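Local coordinates for prolyl 4-hydroxylase alpha subunit Fe(2+) 2OG dioxygenase domain-containing protein (Burkholderia ambifaria, PDB 3W21) that is probably a 2-oxoglutarate-dependent dioxygenase of the prolyl 4-hydroxylase type, binding 2-oxoglutarate near a metal ion, here zinc, at residues A[185-190]-A[251-256]. Residues are numbered along the deposited sequence; the frame is centred on the assembly and turned at random.
With AKG (2-oxoglutaric acid), chain D.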
ATOM      1  N   GLN A 185      -7.456 -22.547  20.641  1.00 35.71           N
ATOM      2  CA  GLN A 185      -8.676 -23.220  21.074  1.00 38.84           C
ATOM      3  C   GLN A 185      -9.216 -24.088  19.926  1.00 39.81           C
ATOM      4  O   GLN A 185      -9.331 -23.629  18.755  1.00 39.59           O
ATOM      5  CB  GLN A 185      -9.728 -22.177  21.556  1.00 43.67           C
ATOM      6  CG  GLN A 185     -11.143 -22.743  21.799  1.00 40.86           C
ATOM      7  CD  GLN A 185     -12.218 -21.723  22.206  1.00 48.39           C
ATOM      8  OE1 GLN A 185     -13.036 -22.030  23.062  1.00 55.00           O
ATOM      9  NE2 GLN A 185     -12.249 -20.545  21.580  1.00 38.88           N
ATOM     10  N   GLY A 186      -9.518 -25.341  20.261  1.00 45.38           N
ATOM     11  CA  GLY A 186      -9.911 -26.369  19.297  1.00 45.62           C
ATOM     12  C   GLY A 186     -11.419 -26.520  19.348  1.00 56.06           C
ATOM     13  O   GLY A 186     -12.018 -26.228  20.391  1.00 46.89           O
ATOM     14  N   ALA A 187     -12.054 -26.927  18.236  1.00 48.18           N
ATOM     15  CA  ALA A 187     -13.527 -27.147  18.245  1.00 49.06           C
ATOM     16  C   ALA A 187     -13.854 -28.404  19.045  1.00 49.08           C
ATOM     17  O   ALA A 187     -12.996 -29.286  19.220  1.00 46.75           O
ATOM     18  CB  ALA A 187     -14.081 -27.255  16.832  1.00 54.58           C
ATOM     19  N   ASP A 188     -15.090 -28.496  19.536  1.00 52.34           N
ATOM     20  CA  ASP A 188     -15.565 -29.714  20.245  1.00 62.79           C
ATOM     21  C   ASP A 188     -15.361 -30.983  19.399  1.00 63.55           C
ATOM     22  O   ASP A 188     -14.937 -32.040  19.905  1.00 55.18           O
ATOM     23  CB  ASP A 188     -17.054 -29.567  20.611  1.00 67.64           C
ATOM     24  CG  ASP A 188     -17.301 -28.453  21.610  1.00 63.73           C
ATOM     25  OD1 ASP A 188     -18.359 -27.793  21.521  1.00 64.86           O
ATOM     26  OD2 ASP A 188     -16.439 -28.250  22.488  1.00 63.24           O
ATOM     27  N   ASN A 189     -15.755 -30.818  18.131  1.00 62.55           N
ATOM     28  CA  ASN A 189     -15.422 -31.577  16.925  1.00 65.33           C
ATOM     29  C   ASN A 189     -14.007 -32.132  16.775  1.00 67.44           C
ATOM     30  O   ASN A 189     -13.787 -33.079  16.008  1.00 56.37           O
ATOM     31  CB  ASN A 189     -15.560 -30.570  15.774  1.00 71.61           C
ATOM     32  CG  ASN A 189     -15.895 -31.218  14.472  1.00 73.32           C
ATOM     33  OD1 ASN A 189     -15.669 -30.645  13.419  1.00 82.78           O
ATOM     34  ND2 ASN A 189     -16.444 -32.421  14.531  1.00 85.05           N
ATOM     35  N   ASP A 190     -13.051 -31.481  17.443  1.00 61.14           N
ATOM     36  CA  ASP A 190     -11.634 -31.700  17.230  1.00 61.27           C
ATOM     37  C   ASP A 190     -11.248 -31.482  15.742  1.00 55.75           C
ATOM     38  O   ASP A 190     -10.329 -32.135  15.216  1.00 55.67           O
ATOM     39  CB  ASP A 190     -11.209 -33.082  17.753  1.00 63.63           C
ATOM     40  CG  ASP A 190      -9.884 -33.041  18.488  1.00 71.15           C
ATOM     41  OD1 ASP A 190      -9.769 -33.729  19.526  1.00 75.61           O
ATOM     42  OD2 ASP A 190      -8.965 -32.311  18.043  1.00 65.76           O
ATOM     43  N   CYS A 251     -15.792 -27.142  11.604  1.00 41.51           N
ATOM     44  CA  CYS A 251     -15.768 -26.994  13.078  1.00 50.95           C
ATOM     45  C   CYS A 251     -17.181 -27.103  13.667  1.00 58.73           C
ATOM     46  O   CYS A 251     -18.119 -26.542  13.080  1.00 57.33           O
ATOM     47  CB  CYS A 251     -15.166 -25.626  13.459  1.00 54.32           C
ATOM     48  SG  CYS A 251     -13.433 -25.477  12.915  1.00 61.37           S
ATOM     49  N   THR A 252     -17.340 -27.823  14.795  1.00 63.21           N
ATOM     50  CA  THR A 252     -18.625 -27.822  15.536  1.00 66.34           C
ATOM     51  C   THR A 252     -18.746 -26.639  16.504  1.00 70.87           C
ATOM     52  O   THR A 252     -19.797 -26.014  16.572  1.00 78.81           O
ATOM     53  CB  THR A 252     -18.957 -29.145  16.265  1.00 66.82           C
ATOM     54  OG1 THR A 252     -17.938 -29.459  17.218  1.00 62.99           O
ATOM     55  CG2 THR A 252     -19.131 -30.290  15.278  1.00 65.18           C
ATOM     56  N   SER A 253     -17.677 -26.322  17.235  1.00 67.89           N
ATOM     57  CA  SER A 253     -17.636 -25.087  18.040  1.00 56.25           C
ATOM     58  C   SER A 253     -16.478 -24.144  17.628  1.00 62.57           C
ATOM     59  O   SER A 253     -15.689 -24.450  16.707  1.00 56.18           O
ATOM     60  CB  SER A 253     -17.558 -25.428  19.525  1.00 56.86           C
ATOM     61  OG  SER A 253     -16.522 -26.355  19.782  1.00 50.79           O
ATOM     62  N   THR A 254     -16.369 -23.004  18.310  1.00 52.89           N
ATOM     63  CA  THR A 254     -15.347 -22.024  17.963  1.00 53.56           C
ATOM     64  C   THR A 254     -13.945 -22.587  18.082  1.00 47.30           C
ATOM     65  O   THR A 254     -13.629 -23.204  19.088  1.00 42.88           O
ATOM     66  CB  THR A 254     -15.366 -20.749  18.831  1.00 49.83           C
ATOM     67  OG1 THR A 254     -16.709 -20.345  19.067  1.00 54.69           O
ATOM     68  CG2 THR A 254     -14.633 -19.616  18.067  1.00 44.87           C
ATOM     69  N   ARG A 255     -13.132 -22.299  17.054  1.00 46.68           N
ATOM     70  CA  ARG A 255     -11.722 -22.718  16.962  1.00 46.11           C
ATOM     71  C   ARG A 255     -10.908 -21.442  16.771  1.00 43.56           C
ATOM     72  O   ARG A 255     -11.304 -20.554  15.992  1.00 47.83           O
ATOM     73  CB  ARG A 255     -11.510 -23.692  15.781  1.00 44.84           C
ATOM     74  CG  ARG A 255     -10.088 -24.289  15.693  1.00 45.35           C
ATOM     75  CD  ARG A 255      -9.807 -25.193  14.488  1.00 47.54           C
ATOM     76  NE  ARG A 255      -9.488 -24.428  13.285  1.00 58.29           N
ATOM     77  CZ  ARG A 255      -8.380 -24.538  12.543  1.00 52.09           C
ATOM     78  NH1 ARG A 255      -7.425 -25.439  12.813  1.00 52.39           N
ATOM     79  NH2 ARG A 255      -8.252 -23.746  11.479  1.00 53.70           N
ATOM     80  N   ARG A 256      -9.809 -21.323  17.516  1.00 37.43           N
ATOM     81  CA  ARG A 256      -8.959 -20.138  17.423  1.00 40.27           C
ATOM     82  C   ARG A 256      -7.503 -20.545  17.102  1.00 37.62           C
ATOM     83  O   ARG A 256      -6.966 -21.479  17.705  1.00 36.21           O
ATOM     84  CB  ARG A 256      -9.033 -19.319  18.730  1.00 36.82           C
ATOM     85  CG  ARG A 256     -10.349 -18.585  18.900  1.00 40.26           C
ATOM     86  CD  ARG A 256     -10.289 -17.635  20.076  1.00 41.99           C
ATOM     87  NE  ARG A 256     -10.064 -18.337  21.332  1.00 45.94           N
ATOM     88  CZ  ARG A 256      -9.335 -17.828  22.317  1.00 45.59           C
ATOM     89  NH1 ARG A 256      -8.775 -16.635  22.166  1.00 49.09           N
ATOM     90  NH2 ARG A 256      -9.165 -18.510  23.438  1.00 44.78           N
TER
HETATM   91  C1  AKG D 302      -3.029 -21.942   6.508  1.00 59.94           C
HETATM   92  O1  AKG D 302      -2.771 -21.609   5.321  1.00 61.09           O
HETATM   93  O2  AKG D 302      -2.182 -21.852   7.441  1.00 47.17           O
HETATM   94  C2  AKG D 302      -4.383 -22.477   6.766  1.00 65.41           C
HETATM   95  O5  AKG D 302      -4.961 -23.162   5.926  1.00 61.69           O
HETATM   96  C3  AKG D 302      -5.086 -22.170   8.065  1.00 64.06           C
HETATM   97  C4  AKG D 302      -4.494 -22.997   9.207  1.00 61.49           C
HETATM   98  C5  AKG D 302      -5.269 -22.662  10.463  1.00 63.92           C
HETATM   99  O3  AKG D 302      -5.867 -23.617  11.002  1.00 68.88           O
HETATM  100  O4  AKG D 302      -5.310 -21.474  10.911  1.00 57.86           O
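Gln185 and Arg256 form an antiparallel, hydrogen-bonded pair in which Arg256 N gives a bond to Gln185 O at 2.7 Å and Gln185 N returns one to Arg256 O. Gln185 O also receives a CA-H contact, as Arg255 CA lies 3.1 Å from Gln185 O. On the face carrying both side chains, the glutamine amide stands almost upright to the guanidinium plane of Arg256, 86° apart, at its edge. Beyond the strand pair, 187-189 and 251-254 stay together as loops. The methyl of Ala187 packs on Cys251 CB and the backbone of Ser253, where Ala187 CB lies 3.2 Å from Ser253 O. Asn189 N donates a hydrogen bond to Thr252 OG1 at 2.7 Å, while Thr252 CG2 lies against the Asn189 amide. The side chain of Arg255, whose backbone bonds to Tyr143, leads away from 185-190 with CG anti to its backbone N (chi1 -174°) and bends at chi3, bringing Arg255 NH1 to 3.0 Å from O3 of 2-oxoglutarate in a weak bond. Farther out, Trp52 makes a cation-pi contact with Arg256, and Thr254 OG1 is hydrogen-bonded to Glu144 OE2. With Tyr143 also in cation-pi contact, these backbone contacts probably help to place a guanidinium that may offset the carboxylate charge of 2-oxoglutarate.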